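Local coordinates for T9SS C-terminal target domain-containing protein (Bacteroides cellulosilyticus, PDB 5JVK) that probably hydrolyses O-glycosidic bonds as a family 39 glycoside hydrolase of a gut symbiont, and carries a predicted C-terminal secretion-sorting domain, at residues K10-T20 with N26-L38. Residues are numbered along the deposited sequence; the frame is centred on the assembly and turned at random.
Sequences KIQLNPVLVST and NVAKNLGEGNMRL
Gln12 and Lys29 form the hydrogen-bonded pair at the middle of the antiparallel pairing between strand 11-13 and residues 26-30. Gln12 N donates to Lys29 O at 3.2 Å and Lys29 N to Gln12 O at 2.9 Å, both within the carbonyl planes. On the face that carries Gln12 and Lys29, the two side chains run alongside each other: each has CG anti to the backbone N (chi1 -176° in Gln12), and Gln12 OE1 rests 3.7 Å from Lys29 CD. Leu31 brings CD1 to 3.8 Å from Gln12 CB, and its N extends the pairing by donating to Lys10 O. The opposite face, with Ile11, Leu13 and Ala28, is turned to the facing sheet, where Ile11 CG1 meets Leu38 CD1 of strand 37-44 at 4.2 Å, and both Ile11 and Leu13 touch Leu75.

Where the strand ends, Asn14 grips the partner twice. Its backbone N reaches Val27 O at 3.0 Å, while ND2 gives Asn26 O a nearly straight bond of 2.9 Å in the amide plane. Asn14 OD1 accepts from Val16 N, above that plane, in an Asx turn; together the two bonds restrain the amide's rotation. Asn30 makes a second Asx turn through OD1 to Gly32 N, and its ND2 bonds Met36 O and Ala55 O. Backbone pairing thus fastens the N-terminal edge strand to one sheet of the β-sandwich, before the chain crosses to strand 18-20 in the facing sheet, and asparagine amides brace the chain where each paired strand ends.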
ATOM      1  N   LYS A  10      21.627 -11.462 -26.747  1.00 60.63           N
ATOM      2  CA  LYS A  10      20.933 -11.017 -25.497  1.00 60.02           C
ATOM      3  C   LYS A  10      19.455 -10.710 -25.735  1.00 58.42           C
ATOM      4  O   LYS A  10      19.035 -10.441 -26.867  1.00 57.36           O
ATOM      5  CB  LYS A  10      21.622  -9.783 -24.904  1.00 60.75           C
ATOM      6  CG  LYS A  10      22.863 -10.093 -24.084  1.00 62.00           C
ATOM      7  CD  LYS A  10      22.513 -10.586 -22.689  1.00 63.29           C
ATOM      8  CE  LYS A  10      23.766 -10.782 -21.851  1.00 64.56           C
ATOM      9  NZ  LYS A  10      23.445 -11.081 -20.428  1.00 65.30           N
ATOM     10  N   ILE A  11      18.685 -10.760 -24.649  1.00 56.25           N
ATOM     11  CA  ILE A  11      17.274 -10.376 -24.634  1.00 54.00           C
ATOM     12  C   ILE A  11      17.149  -9.153 -23.722  1.00 52.37           C
ATOM     13  O   ILE A  11      17.368  -9.262 -22.515  1.00 53.49           O
ATOM     14  CB  ILE A  11      16.383 -11.525 -24.107  1.00 53.44           C
ATOM     15  CG1 ILE A  11      16.484 -12.752 -25.025  1.00 53.46           C
ATOM     16  CG2 ILE A  11      14.928 -11.076 -23.985  1.00 53.49           C
ATOM     17  CD1 ILE A  11      16.011 -14.044 -24.390  1.00 53.23           C
ATOM     18  N   GLN A  12      16.816  -7.997 -24.300  1.00 49.90           N
ATOM     19  CA  GLN A  12      16.652  -6.754 -23.535  1.00 48.37           C
ATOM     20  C   GLN A  12      15.191  -6.568 -23.122  1.00 46.39           C
ATOM     21  O   GLN A  12      14.336  -6.271 -23.960  1.00 45.62           O
ATOM     22  CB  GLN A  12      17.124  -5.547 -24.352  1.00 48.56           C
ATOM     23  CG  GLN A  12      17.083  -4.220 -23.600  1.00 49.03           C
ATOM     24  CD  GLN A  12      17.664  -3.073 -24.405  1.00 49.76           C
ATOM     25  OE1 GLN A  12      17.092  -2.649 -25.410  1.00 50.22           O
ATOM     26  NE2 GLN A  12      18.804  -2.556 -23.961  1.00 50.12           N
ATOM     27  N   LEU A  13      14.916  -6.741 -21.829  1.00 43.93           N
ATOM     28  CA  LEU A  13      13.583  -6.495 -21.273  1.00 41.98           C
ATOM     29  C   LEU A  13      13.318  -5.001 -21.134  1.00 40.02           C
ATOM     30  O   LEU A  13      14.225  -4.226 -20.815  1.00 38.99           O
ATOM     31  CB  LEU A  13      13.434  -7.152 -19.899  1.00 41.78           C
ATOM     32  CG  LEU A  13      13.473  -8.678 -19.862  1.00 41.75           C
ATOM     33  CD1 LEU A  13      13.615  -9.162 -18.427  1.00 41.76           C
ATOM     34  CD2 LEU A  13      12.231  -9.270 -20.514  1.00 41.79           C
ATOM     35  N   ASN A  14      12.069  -4.607 -21.377  1.00 37.90           N
ATOM     36  CA  ASN A  14      11.601  -3.265 -21.048  1.00 36.53           C
ATOM     37  C   ASN A  14      11.780  -3.100 -19.536  1.00 35.52           C
ATOM     38  O   ASN A  14      11.317  -3.954 -18.779  1.00 36.55           O
ATOM     39  CB  ASN A  14      10.124  -3.104 -21.441  1.00 35.94           C
ATOM     40  CG  ASN A  14       9.630  -1.667 -21.349  1.00 35.46           C
ATOM     41  OD1 ASN A  14      10.098  -0.870 -20.536  1.00 35.36           O
ATOM     42  ND2 ASN A  14       8.653  -1.338 -22.180  1.00 35.35           N
ATOM     43  N   PRO A  15      12.484  -2.035 -19.092  1.00 34.33           N
ATOM     44  CA  PRO A  15      12.613  -1.779 -17.647  1.00 33.58           C
ATOM     45  C   PRO A  15      11.278  -1.618 -16.918  1.00 32.36           C
ATOM     46  O   PRO A  15      11.185  -1.958 -15.741  1.00 32.53           O
ATOM     47  CB  PRO A  15      13.405  -0.468 -17.589  1.00 33.80           C
ATOM     48  CG  PRO A  15      14.176  -0.440 -18.855  1.00 34.00           C
ATOM     49  CD  PRO A  15      13.292  -1.086 -19.880  1.00 34.24           C
ATOM     50  N   VAL A  16      10.274  -1.095 -17.618  1.00 30.93           N
ATOM     51  CA  VAL A  16       8.917  -0.976 -17.105  1.00 29.96           C
ATOM     52  C   VAL A  16       8.095  -2.168 -17.615  1.00 29.50           C
ATOM     53  O   VAL A  16       7.755  -2.228 -18.799  1.00 29.77           O
ATOM     54  CB  VAL A  16       8.278   0.359 -17.557  1.00 29.91           C
ATOM     55  CG1 VAL A  16       6.840   0.479 -17.064  1.00 29.84           C
ATOM     56  CG2 VAL A  16       9.117   1.538 -17.075  1.00 30.02           C
ATOM     57  N   LEU A  17       7.785  -3.108 -16.717  1.00 28.64           N
ATOM     58  CA  LEU A  17       6.972  -4.294 -17.045  1.00 27.69           C
ATOM     59  C   LEU A  17       5.491  -4.124 -16.646  1.00 26.94           C
ATOM     60  O   LEU A  17       4.797  -5.099 -16.346  1.00 26.54           O
ATOM     61  CB  LEU A  17       7.585  -5.543 -16.386  1.00 27.50           C
ATOM     62  CG  LEU A  17       8.986  -5.938 -16.880  1.00 27.61           C
ATOM     63  CD1 LEU A  17       9.658  -6.910 -15.922  1.00 27.62           C
ATOM     64  CD2 LEU A  17       8.935  -6.531 -18.283  1.00 27.50           C
ATOM     65  N   VAL A  18       5.015  -2.877 -16.661  1.00 26.27           N
ATOM     66  CA  VAL A  18       3.624  -2.533 -16.371  1.00 25.67           C
ATOM     67  C   VAL A  18       3.151  -1.557 -17.440  1.00 25.43           C
ATOM     68  O   VAL A  18       3.891  -0.647 -17.808  1.00 25.50           O
ATOM     69  CB  VAL A  18       3.498  -1.858 -14.991  1.00 25.37           C
ATOM     70  CG1 VAL A  18       2.062  -1.420 -14.724  1.00 25.30           C
ATOM     71  CG2 VAL A  18       3.993  -2.795 -13.897  1.00 25.41           C
ATOM     72  N   SER A  19       1.920  -1.729 -17.917  1.00 25.03           N
ATOM     73  CA  SER A  19       1.363  -0.846 -18.943  1.00 25.11           C
ATOM     74  C   SER A  19      -0.144  -0.670 -18.759  1.00 25.12           C
ATOM     75  O   SER A  19      -0.865  -1.652 -18.576  1.00 25.06           O
ATOM     76  CB  SER A  19       1.681  -1.410 -20.334  1.00 25.05           C
ATOM     77  OG  SER A  19       1.210  -0.567 -21.371  1.00 24.76           O
ATOM     78  N   THR A  20      -0.611   0.578 -18.811  1.00 25.21           N
ATOM     79  CA  THR A  20      -2.040   0.876 -18.683  1.00 25.60           C
ATOM     80  C   THR A  20      -2.792   0.562 -19.979  1.00 26.38           C
ATOM     81  O   THR A  20      -2.239   0.702 -21.075  1.00 26.40           O
ATOM     82  CB  THR A  20      -2.299   2.349 -18.304  1.00 25.41           C
ATOM     83  OG1 THR A  20      -1.787   3.215 -19.322  1.00 25.28           O
ATOM     84  CG2 THR A  20      -1.646   2.688 -16.970  1.00 25.40           C
ATOM     85  N   ASN A  26       5.163  -2.961 -26.028  1.00 38.06           N
ATOM     86  CA  ASN A  26       6.579  -3.111 -26.355  1.00 39.11           C
ATOM     87  C   ASN A  26       7.291  -3.758 -25.160  1.00 39.37           C
ATOM     88  O   ASN A  26       7.842  -3.071 -24.297  1.00 39.51           O
ATOM     89  CB  ASN A  26       7.181  -1.735 -26.706  1.00 39.62           C
ATOM     90  CG  ASN A  26       8.562  -1.823 -27.349  1.00 40.50           C
ATOM     91  OD1 ASN A  26       9.102  -2.905 -27.580  1.00 40.30           O
ATOM     92  ND2 ASN A  26       9.136  -0.662 -27.651  1.00 40.98           N
ATOM     93  N   VAL A  27       7.261  -5.089 -25.122  1.00 39.83           N
ATOM     94  CA  VAL A  27       7.774  -5.859 -23.976  1.00 40.88           C
ATOM     95  C   VAL A  27       9.301  -6.020 -23.940  1.00 42.47           C
ATOM     96  O   VAL A  27       9.889  -6.020 -22.855  1.00 43.15           O
ATOM     97  CB  VAL A  27       7.102  -7.254 -23.856  1.00 40.59           C
ATOM     98  CG1 VAL A  27       5.586  -7.112 -23.798  1.00 40.36           C
ATOM     99  CG2 VAL A  27       7.528  -8.202 -24.978  1.00 40.39           C
ATOM    100  N   ALA A  28       9.936  -6.164 -25.104  1.00 44.41           N
ATOM    101  CA  ALA A  28      11.379  -6.432 -25.173  1.00 45.79           C
ATOM    102  C   ALA A  28      11.986  -6.084 -26.535  1.00 47.75           C
ATOM    103  O   ALA A  28      11.269  -5.713 -27.465  1.00 48.19           O
ATOM    104  CB  ALA A  28      11.646  -7.894 -24.836  1.00 45.50           C
ATOM    105  N   LYS A  29      13.312  -6.197 -26.631  1.00 50.21           N
ATOM    106  CA  LYS A  29      14.057  -5.961 -27.874  1.00 51.80           C
ATOM    107  C   LYS A  29      15.026  -7.112 -28.153  1.00 52.93           C
ATOM    108  O   LYS A  29      15.646  -7.653 -27.233  1.00 53.58           O
ATOM    109  CB  LYS A  29      14.833  -4.643 -27.785  1.00 52.51           C
ATOM    110  CG  LYS A  29      15.495  -4.205 -29.083  1.00 52.80           C
ATOM    111  CD  LYS A  29      16.069  -2.803 -28.968  1.00 53.31           C
ATOM    112  CE  LYS A  29      16.855  -2.418 -30.213  1.00 53.85           C
ATOM    113  NZ  LYS A  29      17.322  -1.004 -30.162  1.00 54.03           N
ATOM    114  N   ASN A  30      15.153  -7.470 -29.429  1.00 53.63           N
ATOM    115  CA  ASN A  30      16.081  -8.507 -29.871  1.00 54.01           C
ATOM    116  C   ASN A  30      17.460  -7.876 -30.074  1.00 55.34           C
ATOM    117  O   ASN A  30      17.628  -7.026 -30.951  1.00 55.40           O
ATOM    118  CB  ASN A  30      15.576  -9.129 -31.180  1.00 53.45           C
ATOM    119  CG  ASN A  30      16.298 -10.419 -31.550  1.00 53.16           C
ATOM    120  OD1 ASN A  30      17.409 -10.689 -31.092  1.00 53.20           O
ATOM    121  ND2 ASN A  30      15.661 -11.223 -32.396  1.00 52.35           N
ATOM    122  N   LEU A  31      18.433  -8.291 -29.260  1.00 56.53           N
ATOM    123  CA  LEU A  31      19.831  -7.868 -29.422  1.00 57.63           C
ATOM    124  C   LEU A  31      20.704  -8.934 -30.109  1.00 59.14           C
ATOM    125  O   LEU A  31      21.933  -8.872 -30.031  1.00 58.35           O
ATOM    126  CB  LEU A  31      20.432  -7.488 -28.061  1.00 57.26           C
ATOM    127  CG  LEU A  31      19.741  -6.383 -27.256  1.00 56.63           C
ATOM    128  CD1 LEU A  31      20.515  -6.137 -25.967  1.00 56.79           C
ATOM    129  CD2 LEU A  31      19.611  -5.097 -28.059  1.00 56.15           C
ATOM    130  N   GLY A  32      20.075  -9.892 -30.796  1.00 61.42           N
ATOM    131  CA  GLY A  32      20.791 -10.932 -31.541  1.00 62.76           C
ATOM    132  C   GLY A  32      21.323 -10.461 -32.885  1.00 63.85           C
ATOM    133  O   GLY A  32      21.306  -9.264 -33.191  1.00 62.65           O
ATOM    134  N   GLU A  33      21.798 -11.417 -33.682  1.00 65.86           N
ATOM    135  CA  GLU A  33      22.428 -11.141 -34.979  1.00 67.47           C
ATOM    136  C   GLU A  33      21.963 -12.140 -36.042  1.00 65.97           C
ATOM    137  O   GLU A  33      21.712 -13.307 -35.739  1.00 64.36           O
ATOM    138  CB  GLU A  33      23.955 -11.202 -34.848  1.00 69.95           C
ATOM    139  CG  GLU A  33      24.550 -10.218 -33.842  1.00 72.78           C
ATOM    140  CD  GLU A  33      26.043 -10.406 -33.618  1.00 75.05           C
ATOM    141  OE1 GLU A  33      26.734 -10.931 -34.520  1.00 77.14           O
ATOM    142  OE2 GLU A  33      26.529 -10.022 -32.531  1.00 74.93           O
ATOM    143  N   GLY A  34      21.846 -11.673 -37.284  1.00 65.13           N
ATOM    144  CA  GLY A  34      21.557 -12.542 -38.423  1.00 65.13           C
ATOM    145  C   GLY A  34      20.146 -13.106 -38.455  1.00 64.66           C
ATOM    146  O   GLY A  34      19.189 -12.368 -38.698  1.00 64.44           O
ATOM    147  N   ASN A  35      20.027 -14.412 -38.203  1.00 65.17           N
ATOM    148  CA  ASN A  35      18.758 -15.154 -38.300  1.00 65.29           C
ATOM    149  C   ASN A  35      18.124 -15.482 -36.928  1.00 64.02           C
ATOM    150  O   ASN A  35      17.216 -16.315 -36.844  1.00 63.16           O
ATOM    151  CB  ASN A  35      18.993 -16.447 -39.103  1.00 65.51           C
ATOM    152  CG  ASN A  35      17.702 -17.120 -39.550  1.00 66.09           C
ATOM    153  OD1 ASN A  35      17.461 -18.287 -39.240  1.00 65.98           O
ATOM    154  ND2 ASN A  35      16.864 -16.384 -40.269  1.00 66.48           N
ATOM    155  N   MET A  36      18.584 -14.821 -35.865  1.00 62.34           N
ATOM    156  CA  MET A  36      18.037 -15.034 -34.523  1.00 60.77           C
ATOM    157  C   MET A  36      16.686 -14.329 -34.372  1.00 58.85           C
ATOM    158  O   MET A  36      16.620 -13.098 -34.400  1.00 57.82           O
ATOM    159  CB  MET A  36      19.012 -14.528 -33.455  1.00 60.92           C
ATOM    160  CG  MET A  36      20.340 -15.268 -33.427  1.00 61.46           C
ATOM    161  SD  MET A  36      21.497 -14.585 -32.221  1.00 62.51           S
ATOM    162  CE  MET A  36      22.992 -15.498 -32.601  1.00 62.29           C
ATOM    163  N   ARG A  37      15.618 -15.118 -34.231  1.00 57.51           N
ATOM    164  CA  ARG A  37      14.261 -14.604 -34.000  1.00 56.69           C
ATOM    165  C   ARG A  37      13.918 -14.644 -32.510  1.00 54.16           C
ATOM    166  O   ARG A  37      14.190 -15.644 -31.842  1.00 54.12           O
ATOM    167  CB  ARG A  37      13.224 -15.443 -34.753  1.00 58.11           C
ATOM    168  CG  ARG A  37      13.243 -15.306 -36.266  1.00 59.97           C
ATOM    169  CD  ARG A  37      12.033 -16.011 -36.867  1.00 61.96           C
ATOM    170  NE  ARG A  37      12.139 -16.197 -38.317  1.00 63.75           N
ATOM    171  CZ  ARG A  37      11.928 -15.256 -39.243  1.00 63.69           C
ATOM    172  NH1 ARG A  37      12.055 -15.568 -40.533  1.00 63.08           N
ATOM    173  NH2 ARG A  37      11.597 -14.010 -38.905  1.00 63.96           N
ATOM    174  N   LEU A  38      13.307 -13.568 -32.007  1.00 50.85           N
ATOM    175  CA  LEU A  38      12.829 -13.491 -30.619  1.00 47.73           C
ATOM    176  C   LEU A  38      11.307 -13.646 -30.588  1.00 46.10           C
ATOM    177  O   LEU A  38      10.581 -12.736 -30.995  1.00 45.07           O
ATOM    178  CB  LEU A  38      13.243 -12.156 -29.987  1.00 46.80           C
ATOM    179  CG  LEU A  38      12.786 -11.845 -28.556  1.00 46.43           C
ATOM    180  CD1 LEU A  38      13.194 -12.938 -27.577  1.00 46.34           C
ATOM    181  CD2 LEU A  38      13.341 -10.499 -28.117  1.00 46.17           C
TER